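Local coordinates for protein D-mannose isomerase (Marinomonas mediterranea, PDB 5X32) that catalyses the reversible isomerisation of D-mannose to D-fructose and, less efficiently, of D-lyxose to D-xylulose, at residues 188-192 with 193-197; 326-330 with 331-335. All coordinates share one frame; numbering follows the deposited sequence.

Contact 1: residues 188-192 with 193-197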
ATOM      1  N   ASP A 188      -7.485 -10.821  -9.925  1.00 67.75           N
ATOM      2  CA  ASP A 188      -8.656 -11.300  -9.196  1.00 68.91           C
ATOM      3  C   ASP A 188      -9.947 -10.748  -9.804  1.00 77.45           C
ATOM      4  O   ASP A 188     -10.950 -11.459  -9.932  1.00 76.36           O
ATOM      5  CB  ASP A 188      -8.589 -10.904  -7.718  1.00 72.70           C
ATOM      6  CG  ASP A 188      -7.574 -11.709  -6.921  1.00 76.49           C
ATOM      7  OD1 ASP A 188      -6.990 -12.697  -7.435  1.00 78.70           O
ATOM      8  OD2 ASP A 188      -7.384 -11.348  -5.741  1.00 79.31           O
ATOM      9  N   ALA A 189      -9.910  -9.477 -10.192  1.00 70.87           N
ATOM     10  CA  ALA A 189     -11.096  -8.815 -10.692  1.00 68.92           C
ATOM     11  C   ALA A 189     -11.482  -9.261 -12.098  1.00 75.40           C
ATOM     12  O   ALA A 189     -12.672  -9.255 -12.450  1.00 75.39           O
ATOM     13  CB  ALA A 189     -10.898  -7.302 -10.663  1.00 76.67           C
ATOM     14  N   THR A 190     -10.484  -9.633 -12.902  1.00 72.88           N
ATOM     15  CA  THR A 190     -10.704  -9.876 -14.327  1.00 72.65           C
ATOM     16  C   THR A 190     -10.379 -11.293 -14.746  1.00 71.49           C
ATOM     17  O   THR A 190     -10.837 -11.755 -15.787  1.00 77.52           O
ATOM     18  CB  THR A 190      -9.838  -8.947 -15.217  1.00 73.65           C
ATOM     19  OG1 THR A 190      -8.444  -9.249 -15.032  1.00 70.14           O
ATOM     20  CG2 THR A 190     -10.112  -7.484 -14.919  1.00 69.83           C
ATOM     21  N   GLN A 191      -9.559 -11.961 -13.947  1.00 75.30           N
ATOM     22  CA  GLN A 191      -9.064 -13.303 -14.266  1.00 74.85           C
ATOM     23  C   GLN A 191      -8.163 -13.337 -15.505  1.00 73.43           C
ATOM     24  O   GLN A 191      -7.717 -14.403 -15.911  1.00 73.02           O
ATOM     25  CB  GLN A 191     -10.233 -14.285 -14.416  1.00 72.98           C
ATOM     26  CG  GLN A 191     -10.898 -14.607 -13.089  1.00 73.55           C
ATOM     27  CD  GLN A 191      -9.927 -15.277 -12.128  1.00 80.64           C
ATOM     28  OE1 GLN A 191      -9.203 -16.202 -12.507  1.00 86.08           O
ATOM     29  NE2 GLN A 191      -9.886 -14.796 -10.888  1.00 80.78           N
ATOM     30  N   ASN A 192      -7.909 -12.177 -16.113  1.00 76.39           N
ATOM     31  CA  ASN A 192      -6.963 -12.085 -17.230  1.00 76.20           C
ATOM     32  C   ASN A 192      -5.538 -12.431 -16.777  1.00 68.26           C
ATOM     33  O   ASN A 192      -4.842 -11.600 -16.199  1.00 71.65           O
ATOM     34  CB  ASN A 192      -7.030 -10.678 -17.844  1.00 68.84           C
ATOM     35  CG  ASN A 192      -6.067 -10.485 -19.011  1.00 75.00           C
ATOM     36  OD1 ASN A 192      -5.289 -11.379 -19.379  1.00 71.18           O
ATOM     37  ND2 ASN A 192      -6.117  -9.296 -19.601  1.00 74.85           N
ATOM     38  N   PRO A 193      -5.076 -13.641 -17.110  1.00 67.45           N
ATOM     39  CA  PRO A 193      -3.805 -14.216 -16.636  1.00 69.55           C
ATOM     40  C   PRO A 193      -2.551 -13.436 -17.044  1.00 69.25           C
ATOM     41  O   PRO A 193      -1.447 -13.705 -16.546  1.00 74.18           O
ATOM     42  CB  PRO A 193      -3.803 -15.609 -17.265  1.00 69.90           C
ATOM     43  CG  PRO A 193      -4.620 -15.471 -18.485  1.00 69.65           C
ATOM     44  CD  PRO A 193      -5.693 -14.465 -18.161  1.00 71.43           C
ATOM     45  N   LYS A 194      -2.740 -12.475 -17.938  1.00 67.64           N
ATOM     46  CA  LYS A 194      -1.698 -11.553 -18.376  1.00 69.60           C
ATOM     47  C   LYS A 194      -1.138 -10.822 -17.155  1.00 69.13           C
ATOM     48  O   LYS A 194       0.085 -10.687 -16.946  1.00 65.37           O
ATOM     49  CB  LYS A 194      -2.305 -10.561 -19.380  1.00 70.76           C
ATOM     50  CG  LYS A 194      -1.402  -9.478 -19.947  1.00 67.95           C
ATOM     51  CD  LYS A 194      -2.272  -8.516 -20.754  1.00 74.09           C
ATOM     52  CE  LYS A 194      -1.779  -8.336 -22.177  1.00 81.87           C
ATOM     53  NZ  LYS A 194      -2.819  -7.678 -23.023  1.00 85.46           N
ATOM     54  N   TYR A 195      -2.077 -10.331 -16.362  1.00 62.99           N
ATOM     55  CA  TYR A 195      -1.769  -9.535 -15.206  1.00 64.79           C
ATOM     56  C   TYR A 195      -1.039 -10.328 -14.136  1.00 69.41           C
ATOM     57  O   TYR A 195      -0.022  -9.876 -13.604  1.00 66.28           O
ATOM     58  CB  TYR A 195      -3.058  -8.955 -14.655  1.00 64.17           C
ATOM     59  CG  TYR A 195      -3.791  -8.051 -15.618  1.00 65.05           C
ATOM     60  CD1 TYR A 195      -3.098  -7.156 -16.424  1.00 63.49           C
ATOM     61  CD2 TYR A 195      -5.180  -8.081 -15.709  1.00 63.53           C
ATOM     62  CE1 TYR A 195      -3.765  -6.317 -17.288  1.00 62.84           C
ATOM     63  CE2 TYR A 195      -5.853  -7.245 -16.568  1.00 62.36           C
ATOM     64  CZ  TYR A 195      -5.144  -6.362 -17.357  1.00 64.47           C
ATOM     65  OH  TYR A 195      -5.815  -5.514 -18.212  1.00 66.23           O
ATOM     66  N   LEU A 196      -1.544 -11.523 -13.842  1.00 70.26           N
ATOM     67  CA  LEU A 196      -0.898 -12.390 -12.869  1.00 64.18           C
ATOM     68  C   LEU A 196       0.512 -12.707 -13.333  1.00 66.00           C
ATOM     69  O   LEU A 196       1.436 -12.766 -12.512  1.00 68.54           O
ATOM     70  CB  LEU A 196      -1.710 -13.665 -12.637  1.00 62.01           C
ATOM     71  CG  LEU A 196      -1.112 -14.673 -11.655  1.00 71.68           C
ATOM     72  CD1 LEU A 196      -0.779 -14.014 -10.332  1.00 73.21           C
ATOM     73  CD2 LEU A 196      -2.086 -15.818 -11.424  1.00 74.49           C
ATOM     74  N   ASP A 197       0.699 -12.883 -14.641  1.00 61.63           N
ATOM     75  CA  ASP A 197       2.037 -13.203 -15.134  1.00 65.68           C
ATOM     76  C   ASP A 197       2.992 -12.020 -14.939  1.00 66.47           C
ATOM     77  O   ASP A 197       4.168 -12.189 -14.553  1.00 64.63           O
ATOM     78  CB  ASP A 197       1.982 -13.613 -16.603  1.00 69.08           C
ATOM     79  CG  ASP A 197       1.343 -14.983 -16.801  1.00 82.74           C
ATOM     80  OD1 ASP A 197       1.247 -15.748 -15.812  1.00 81.16           O
ATOM     81  OD2 ASP A 197       0.899 -15.280 -17.936  1.00 87.24           O
TER
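N192 ND2 lies over one face of the Y195 ring, 3.7 Å from Y195 CE2, with the amide plane turned 49° from the ring. With CG anti to the backbone N (chi1 180°), N192 lies beside the K194 side chain, pointing the same way, and its other amide atom, OD1, accepts from K194 N at 3.1 Å. The donor stands above the carbonyl plane. The backbone of N192 adds a second link, its O accepting from Y195 N at 3.0 Å. N192 therefore caps the helix it precedes while its ND2 end rests on the aromatic ring.

T190 comes to the same ring at its edge, in plane, OG1 lying 3.5 Å from Y195 CD2. That hydroxyl oxygen accepts from N192 N at 3.2 Å, an ST turn, and is also hydrogen-bonded to A186 O, one turn earlier in its own helix. Helix 133-147 packs on the buried Y195 side chain through I137 and E138, and its Y141 meets the ring edge-to-face. Between these two grips the chain reverses through Q191, whose positive phi ends the first helix. Here an ST turn followed by an asparagine N-cap joins two consecutive helices of the (alpha/alpha)6 barrel.

Contact 2: residues 326-330 with 331-335; sequences KATKD and ETYYK
The Y333 ring is met at its edge, near its plane, by the hydroxyl of T328, with OG1 3.4 Å from Y333 CD2; D330 CB reaches the same carbon obliquely, at 3.8 Å. The other flat group, the D330 carboxylate, is used from one face. Both T332 N and T332 OG1 come to D330 OD1 from that face, each at 2.9 Å. The N-H bond is fairly straight (159°), although its donor stands 50° out of the carboxylate plane, whereas the hydroxyl arrives on the syn side and closer to the plane. D330 CG sits opposite its own backbone N about the first torsion (chi1 -177°), which brings OD1 to T332 N, so that D330, at the N-cap position, caps the helix with its side chain. Its negative charge there is probably favoured by the helix dipole. An alanine at D330 would remove the carboxylate and probably leave T332 N without its cap and the T332 hydroxyl free to turn.

Behind the cap, T328 OG1 accepts from D330 N at 3.1 Å, closing an ST turn, and is also hydrogen-bonded to L324 O. The D330 carbonyl O takes Y333 N at 3.2 Å. E331 O accepts from both K335 N and K335 NZ, one turn further along, which approach from opposite faces of its carbonyl plane, the lysine chain curling back to do so.

The turn lies at the surface. The buried Y333 side chain touches K276 of helix 271-286 and L324 and Y325 of helix 311-328. Helix 331-347 is thus tied to helix 271-286 by the hydrogen bond of Y333 OH to D280, and to the preceding helix, 311-328, by that of E331 OE2 to the Y325 hydroxyl.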
ATOM      1  N   LYS A 326      -0.120 -18.783   8.727  1.00 54.79           N
ATOM      2  CA  LYS A 326      -0.993 -19.743   8.051  1.00 58.46           C
ATOM      3  C   LYS A 326      -0.173 -20.706   7.192  1.00 57.08           C
ATOM      4  O   LYS A 326      -0.476 -21.895   7.119  1.00 60.64           O
ATOM      5  CB  LYS A 326      -2.053 -19.055   7.192  1.00 52.09           C
ATOM      6  CG  LYS A 326      -2.942 -18.097   7.946  1.00 62.15           C
ATOM      7  CD  LYS A 326      -3.713 -18.810   9.051  1.00 65.00           C
ATOM      8  CE  LYS A 326      -4.785 -19.739   8.512  1.00 64.80           C
ATOM      9  NZ  LYS A 326      -5.477 -20.429   9.642  1.00 67.74           N
ATOM     10  N   ALA A 327       0.866 -20.181   6.553  1.00 54.06           N
ATOM     11  CA  ALA A 327       1.701 -20.955   5.640  1.00 48.81           C
ATOM     12  C   ALA A 327       2.572 -21.993   6.337  1.00 53.84           C
ATOM     13  O   ALA A 327       2.819 -23.061   5.797  1.00 56.74           O
ATOM     14  CB  ALA A 327       2.586 -20.019   4.850  1.00 43.35           C
ATOM     15  N   THR A 328       2.986 -21.708   7.562  1.00 51.49           N
ATOM     16  CA  THR A 328       4.004 -22.535   8.187  1.00 53.92           C
ATOM     17  C   THR A 328       3.523 -23.218   9.453  1.00 58.52           C
ATOM     18  O   THR A 328       4.061 -24.261   9.836  1.00 58.23           O
ATOM     19  CB  THR A 328       5.241 -21.692   8.530  1.00 52.42           C
ATOM     20  OG1 THR A 328       4.874 -20.697   9.497  1.00 56.85           O
ATOM     21  CG2 THR A 328       5.771 -20.996   7.283  1.00 49.93           C
ATOM     22  N   LYS A 329       2.509 -22.620  10.087  1.00 57.89           N
ATOM     23  CA  LYS A 329       1.989 -23.025  11.398  1.00 49.35           C
ATOM     24  C   LYS A 329       3.056 -22.874  12.465  1.00 44.53           C
ATOM     25  O   LYS A 329       2.902 -23.327  13.590  1.00 47.55           O
ATOM     26  CB  LYS A 329       1.436 -24.444  11.373  1.00 46.18           C
ATOM     27  CG  LYS A 329       0.346 -24.647  10.331  1.00 56.44           C
ATOM     28  CD  LYS A 329      -0.914 -23.807  10.610  1.00 66.80           C
ATOM     29  CE  LYS A 329      -1.999 -24.048   9.546  1.00 73.85           C
ATOM     30  NZ  LYS A 329      -3.312 -23.428   9.886  1.00 76.87           N
ATOM     31  N   ASP A 330       4.142 -22.219  12.105  1.00 47.92           N
ATOM     32  CA  ASP A 330       5.129 -21.831  13.084  1.00 53.72           C
ATOM     33  C   ASP A 330       4.473 -20.820  14.028  1.00 52.84           C
ATOM     34  O   ASP A 330       4.068 -19.743  13.586  1.00 52.25           O
ATOM     35  CB  ASP A 330       6.364 -21.247  12.385  1.00 45.69           C
ATOM     36  CG  ASP A 330       7.471 -20.888  13.356  1.00 58.36           C
ATOM     37  OD1 ASP A 330       7.235 -20.894  14.586  1.00 54.71           O
ATOM     38  OD2 ASP A 330       8.583 -20.554  12.881  1.00 68.58           O
ATOM     39  N   GLU A 331       4.422 -21.135  15.324  1.00 51.92           N
ATOM     40  CA  GLU A 331       3.742 -20.267  16.296  1.00 58.49           C
ATOM     41  C   GLU A 331       4.523 -18.999  16.584  1.00 60.57           C
ATOM     42  O   GLU A 331       4.004 -18.057  17.196  1.00 62.63           O
ATOM     43  CB  GLU A 331       3.481 -21.007  17.600  1.00 56.09           C
ATOM     44  CG  GLU A 331       2.341 -21.987  17.493  1.00 61.91           C
ATOM     45  CD  GLU A 331       1.007 -21.312  17.661  1.00 71.82           C
ATOM     46  OE1 GLU A 331       0.949 -20.314  18.415  1.00 79.23           O
ATOM     47  OE2 GLU A 331       0.024 -21.757  17.019  1.00 73.06           O
ATOM     48  N   THR A 332       5.758 -18.965  16.109  1.00 56.41           N
ATOM     49  CA  THR A 332       6.555 -17.751  16.156  1.00 61.30           C
ATOM     50  C   THR A 332       5.831 -16.592  15.469  1.00 63.64           C
ATOM     51  O   THR A 332       5.751 -15.477  16.010  1.00 65.64           O
ATOM     52  CB  THR A 332       7.905 -17.974  15.472  1.00 55.67           C
ATOM     53  OG1 THR A 332       8.627 -18.964  16.208  1.00 68.00           O
ATOM     54  CG2 THR A 332       8.709 -16.690  15.428  1.00 58.67           C
ATOM     55  N   TYR A 333       5.294 -16.856  14.280  1.00 54.82           N
ATOM     56  CA  TYR A 333       4.684 -15.791  13.511  1.00 55.94           C
ATOM     57  C   TYR A 333       3.375 -15.371  14.169  1.00 59.98           C
ATOM     58  O   TYR A 333       3.069 -14.188  14.227  1.00 61.27           O
ATOM     59  CB  TYR A 333       4.465 -16.230  12.060  1.00 51.49           C
ATOM     60  CG  TYR A 333       5.770 -16.516  11.372  1.00 62.93           C
ATOM     61  CD1 TYR A 333       6.741 -15.530  11.274  1.00 61.20           C
ATOM     62  CD2 TYR A 333       6.066 -17.788  10.864  1.00 60.85           C
ATOM     63  CE1 TYR A 333       7.949 -15.780  10.666  1.00 60.88           C
ATOM     64  CE2 TYR A 333       7.280 -18.046  10.250  1.00 53.38           C
ATOM     65  CZ  TYR A 333       8.217 -17.034  10.156  1.00 59.37           C
ATOM     66  OH  TYR A 333       9.440 -17.243   9.565  1.00 55.30           O
ATOM     67  N   TYR A 334       2.632 -16.322  14.723  1.00 57.33           N
ATOM     68  CA  TYR A 334       1.427 -15.959  15.452  1.00 58.05           C
ATOM     69  C   TYR A 334       1.790 -15.005  16.583  1.00 59.88           C
ATOM     70  O   TYR A 334       1.188 -13.931  16.719  1.00 61.38           O
ATOM     71  CB  TYR A 334       0.728 -17.202  16.000  1.00 61.69           C
ATOM     72  CG  TYR A 334      -0.509 -16.908  16.814  1.00 61.52           C
ATOM     73  CD1 TYR A 334      -1.707 -16.553  16.206  1.00 61.87           C
ATOM     74  CD2 TYR A 334      -0.466 -16.950  18.207  1.00 62.18           C
ATOM     75  CE1 TYR A 334      -2.844 -16.275  16.971  1.00 64.80           C
ATOM     76  CE2 TYR A 334      -1.582 -16.672  18.972  1.00 61.85           C
ATOM     77  CZ  TYR A 334      -2.770 -16.330  18.355  1.00 67.31           C
ATOM     78  OH  TYR A 334      -3.879 -16.052  19.123  1.00 66.31           O
ATOM     79  N   LYS A 335       2.797 -15.381  17.371  1.00 59.51           N
ATOM     80  CA  LYS A 335       3.221 -14.547  18.490  1.00 53.18           C
ATOM     81  C   LYS A 335       3.639 -13.156  18.035  1.00 57.39           C
ATOM     82  O   LYS A 335       3.389 -12.161  18.733  1.00 61.85           O
ATOM     83  CB  LYS A 335       4.346 -15.204  19.261  1.00 50.79           C
ATOM     84  CG  LYS A 335       3.820 -16.103  20.358  1.00 59.37           C
ATOM     85  CD  LYS A 335       4.926 -16.700  21.212  1.00 56.89           C
ATOM     86  CE  LYS A 335       5.461 -17.921  20.536  1.00 61.93           C
ATOM     87  NZ  LYS A 335       4.287 -18.795  20.262  1.00 73.98           N
TER

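Overall arrangement
From the N terminus, contact 1 comes first, closing the short turn between helices 173-190 and 193-212. The chain then runs through helices 249-265 and 271-286 and the hairpin of strands 297-298 and 304-310 before contact 2 closes the equivalent turn between helices 311-328 and 331-347. The two are in series: neither encloses nor crosses the other, and their centres are 29 Å apart, with about 16 Å between nearest atoms. Each ties a pair of successive helices to a third, 133-147 for contact 1 and 271-286 for contact 2. Threonine, positive-phi residue, capping residue and tyrosine recur at matching positions, so one turn design serves two places in the helical barrel.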